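PDB 6H5L: similar to hydroxylamine oxidoreductase from Kuenenia stuttgartiensis, which probably acts as a multi-heme c oxidoreductase of the hydroxylamine oxidoreductase-like family, working as a reductase and passing electrons along its hemes. Local coordinates for residues S247-I252 / Y275-C280. Sequence-based numbering, arbitrary orientation.
Sequences SKHGKI and YRTPTC. With HEC (heme c), chain J.
Thr277 OG1 donates to His249 O at 2.6 Å, lying in the carbonyl plane on a lone pair with a C=O...O angle of 134°; Tyr260 OH is a second hydrogen-bond partner of the same hydroxyl. With chi1 at 55°, OG1 sits between the Thr277 backbone N and carbonyl carbon, which sets Thr277 CG2 against Ile252 CB, 3.7 Å away, and at the edge of the His249 ring. His249 NE2 coordinates the heme iron at 2.0 Å, and His354 NE2 is the other axial ligand. Pro278 CD sits over one imidazole face in a CH-pi contact, 3.9 Å from the centroid of the His249 ring and nearer its rim. Pro278 CG meanwhile rests on the porphyrin, 3.7 Å from heme C2C. Farther along the helix, Ile252 CD1 stands over the centre of the Arg276 guanidinium, 3.8 Å from Arg276 CZ. The extended arginine chain carries this group to Glu256 and, across the subunit interface, to Glu222 and Asp94 of the second subunit. A leucine here would probably leave those three carboxylates without this cationic partner and take away the flat group under Ile252 CD1. Pro278 CD, Thr277 CG2 and the iron bond probably limit how far the imidazole can turn; its two axial histidines make this a bis-histidine heme, consistent with a low-spin, electron-transferring site.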
loop_
_atom_site.group_PDB
_atom_site.type_symbol
_atom_site.label_atom_id
_atom_site.label_comp_id
_atom_site.label_asym_id
_atom_site.label_seq_id
_atom_site.Cartn_x
_atom_site.Cartn_y
_atom_site.Cartn_z
ATOM N N SER A 247 -10.318 -14.326 -35.427
ATOM C CA SER A 247 -10.958 -15.527 -34.922
ATOM C C SER A 247 -11.268 -15.370 -33.434
ATOM O O SER A 247 -10.791 -14.448 -32.766
ATOM C CB SER A 247 -10.072 -16.753 -35.150
ATOM O OG SER A 247 -8.921 -16.713 -34.325
ATOM N N LYS A 248 -12.086 -16.289 -32.911
ATOM C CA LYS A 248 -12.363 -16.290 -31.477
ATOM C C LYS A 248 -11.087 -16.477 -30.667
ATOM O O LYS A 248 -10.968 -15.940 -29.559
ATOM C CB LYS A 248 -13.378 -17.379 -31.133
ATOM C CG LYS A 248 -14.808 -17.054 -31.541
ATOM C CD LYS A 248 -15.324 -15.814 -30.823
ATOM C CE LYS A 248 -16.804 -15.589 -31.095
ATOM N NZ LYS A 248 -17.329 -14.379 -30.401
ATOM N N HIS A 249 -10.126 -17.234 -31.199
ATOM C CA HIS A 249 -8.826 -17.352 -30.546
ATOM C C HIS A 249 -8.147 -15.993 -30.422
ATOM O O HIS A 249 -7.601 -15.657 -29.365
ATOM C CB HIS A 249 -7.935 -18.325 -31.321
ATOM C CG HIS A 249 -8.393 -19.750 -31.261
ATOM N ND1 HIS A 249 -8.225 -20.630 -32.308
ATOM C CD2 HIS A 249 -9.004 -20.450 -30.275
ATOM C CE1 HIS A 249 -8.719 -21.809 -31.973
ATOM N NE2 HIS A 249 -9.197 -21.727 -30.744
ATOM N N GLY A 250 -8.181 -15.195 -31.488
ATOM C CA GLY A 250 -7.526 -13.903 -31.491
ATOM C C GLY A 250 -8.303 -12.822 -30.770
ATOM O O GLY A 250 -7.712 -11.965 -30.105
ATOM N N LYS A 251 -9.634 -12.843 -30.900
ATOM C CA LYS A 251 -10.457 -11.864 -30.199
ATOM C C LYS A 251 -10.338 -12.026 -28.689
ATOM O O LYS A 251 -10.298 -11.034 -27.951
ATOM C CB LYS A 251 -11.916 -11.987 -30.638
ATOM C CG LYS A 251 -12.203 -11.384 -32.002
ATOM C CD LYS A 251 -11.856 -9.905 -32.013
ATOM C CE LYS A 251 -10.982 -9.555 -33.201
ATOM N NZ LYS A 251 -10.334 -8.224 -33.044
ATOM N N ILE A 252 -10.277 -13.269 -28.212
ATOM C CA ILE A 252 -10.138 -13.508 -26.780
ATOM C C ILE A 252 -8.748 -13.105 -26.305
ATOM O O ILE A 252 -8.588 -12.551 -25.211
ATOM C CB ILE A 252 -10.454 -14.979 -26.455
ATOM C CG1 ILE A 252 -11.943 -15.258 -26.661
ATOM C CG2 ILE A 252 -10.027 -15.321 -25.037
ATOM C CD1 ILE A 252 -12.324 -16.717 -26.514
ATOM N N TYR A 275 -2.611 -19.066 -21.009
ATOM C CA TYR A 275 -3.302 -18.648 -22.224
ATOM C C TYR A 275 -4.712 -19.219 -22.182
ATOM O O TYR A 275 -4.883 -20.422 -21.963
ATOM C CB TYR A 275 -2.611 -19.154 -23.496
ATOM C CG TYR A 275 -1.172 -18.740 -23.744
ATOM C CD1 TYR A 275 -0.490 -17.892 -22.880
ATOM C CD2 TYR A 275 -0.498 -19.205 -24.869
ATOM C CE1 TYR A 275 0.827 -17.531 -23.128
ATOM C CE2 TYR A 275 0.809 -18.848 -25.124
ATOM C CZ TYR A 275 1.468 -18.012 -24.253
ATOM O OH TYR A 275 2.773 -17.658 -24.511
ATOM N N ARG A 276 -5.721 -18.372 -22.395
ATOM C CA ARG A 276 -7.056 -18.933 -22.579
ATOM C C ARG A 276 -7.228 -19.476 -23.990
ATOM O O ARG A 276 -7.801 -20.555 -24.180
ATOM C CB ARG A 276 -8.144 -17.902 -22.275
ATOM C CG ARG A 276 -9.535 -18.529 -22.297
ATOM C CD ARG A 276 -10.668 -17.517 -22.306
ATOM N NE ARG A 276 -11.931 -18.164 -22.659
ATOM C CZ ARG A 276 -13.083 -17.525 -22.847
ATOM N NH1 ARG A 276 -13.149 -16.207 -22.717
ATOM N NH2 ARG A 276 -14.173 -18.210 -23.168
ATOM N N THR A 277 -6.737 -18.743 -24.987
ATOM C CA THR A 277 -6.703 -19.169 -26.375
ATOM C C THR A 277 -5.259 -19.177 -26.869
ATOM O O THR A 277 -4.421 -18.429 -26.354
ATOM C CB THR A 277 -7.553 -18.249 -27.263
ATOM O OG1 THR A 277 -7.122 -16.892 -27.111
ATOM C CG2 THR A 277 -9.022 -18.362 -26.889
ATOM N N PRO A 278 -4.932 -20.015 -27.848
ATOM C CA PRO A 278 -3.532 -20.154 -28.257
ATOM C C PRO A 278 -3.065 -18.991 -29.121
ATOM O O PRO A 278 -3.854 -18.227 -29.681
ATOM C CB PRO A 278 -3.529 -21.463 -29.054
ATOM C CG PRO A 278 -4.886 -21.517 -29.649
ATOM C CD PRO A 278 -5.816 -20.902 -28.630
ATOM N N THR A 279 -1.745 -18.872 -29.211
ATOM C CA THR A 279 -1.079 -17.907 -30.068
ATOM C C THR A 279 -0.497 -18.617 -31.284
ATOM O O THR A 279 -0.502 -19.846 -31.377
ATOM C CB THR A 279 0.031 -17.176 -29.305
ATOM O OG1 THR A 279 1.056 -18.112 -28.946
ATOM C CG2 THR A 279 -0.524 -16.536 -28.043
ATOM N N CYS A 280 0.006 -17.820 -32.229
ATOM C CA CYS A 280 0.726 -18.393 -33.362
ATOM C C CYS A 280 1.881 -19.255 -32.881
ATOM O O CYS A 280 2.115 -20.353 -33.401
ATOM C CB CYS A 280 1.247 -17.290 -34.283
ATOM S SG CYS A 280 0.300 -15.759 -34.262
HETATM FE FE HEC J . -9.949 -23.453 -30.062
HETATM C CHA HEC J . -12.756 -21.514 -30.237
HETATM C CHB HEC J . -10.684 -24.750 -33.195
HETATM C CHC HEC J . -6.991 -25.215 -30.087
HETATM C CHD HEC J . -9.321 -22.426 -26.854
HETATM N NA HEC J . -11.422 -23.158 -31.475
HETATM C C1A HEC J . -12.535 -22.358 -31.302
HETATM C C2A HEC J . -13.414 -22.560 -32.438
HETATM C C3A HEC J . -12.842 -23.453 -33.247
HETATM C C4A HEC J . -11.578 -23.848 -32.662
HETATM C CMA HEC J . -13.425 -23.972 -34.577
HETATM C CAA HEC J . -14.779 -21.880 -32.681
HETATM C CBA HEC J . -15.791 -22.414 -31.676
HETATM C CGA HEC J . -17.181 -21.971 -32.043
HETATM O O1A HEC J . -18.124 -22.295 -31.277
HETATM O O2A HEC J . -17.348 -21.298 -33.093
HETATM N NB HEC J . -9.028 -24.767 -31.381
HETATM C C1B HEC J . -9.476 -25.108 -32.643
HETATM C C2B HEC J . -8.452 -25.904 -33.290
HETATM C C3B HEC J . -7.432 -26.040 -32.429
HETATM C C4B HEC J . -7.775 -25.323 -31.216
HETATM C CMB HEC J . -8.574 -26.494 -34.715
HETATM C CAB HEC J . -6.107 -26.806 -32.649
HETATM C CBB HEC J . -5.251 -26.149 -33.755
HETATM N NC HEC J . -8.451 -23.774 -28.721
HETATM C C1C HEC J . -7.302 -24.512 -28.942
HETATM C C2C HEC J . -6.432 -24.339 -27.797
HETATM C C3C HEC J . -7.107 -23.651 -26.864
HETATM C C4C HEC J . -8.367 -23.225 -27.454
HETATM C CMC HEC J . -5.107 -25.107 -27.598
HETATM C CAC HEC J . -6.608 -23.287 -25.440
HETATM C CBC HEC J . -5.341 -22.402 -25.445
HETATM N ND HEC J . -10.873 -22.139 -28.756
HETATM C C1D HEC J . -10.476 -21.940 -27.435
HETATM C C2D HEC J . -11.477 -21.132 -26.770
HETATM C C3D HEC J . -12.550 -20.853 -27.833
HETATM C C4D HEC J . -12.087 -21.515 -29.031
HETATM C CMD HEC J . -11.472 -20.657 -25.301
HETATM C CAD HEC J . -13.854 -20.038 -27.685
HETATM C CBD HEC J . -15.047 -20.988 -27.687
HETATM C CGD HEC J . -16.216 -20.343 -28.382
HETATM O O1D HEC J . -16.033 -19.851 -29.526
HETATM O O2D HEC J . -17.333 -20.330 -27.802
#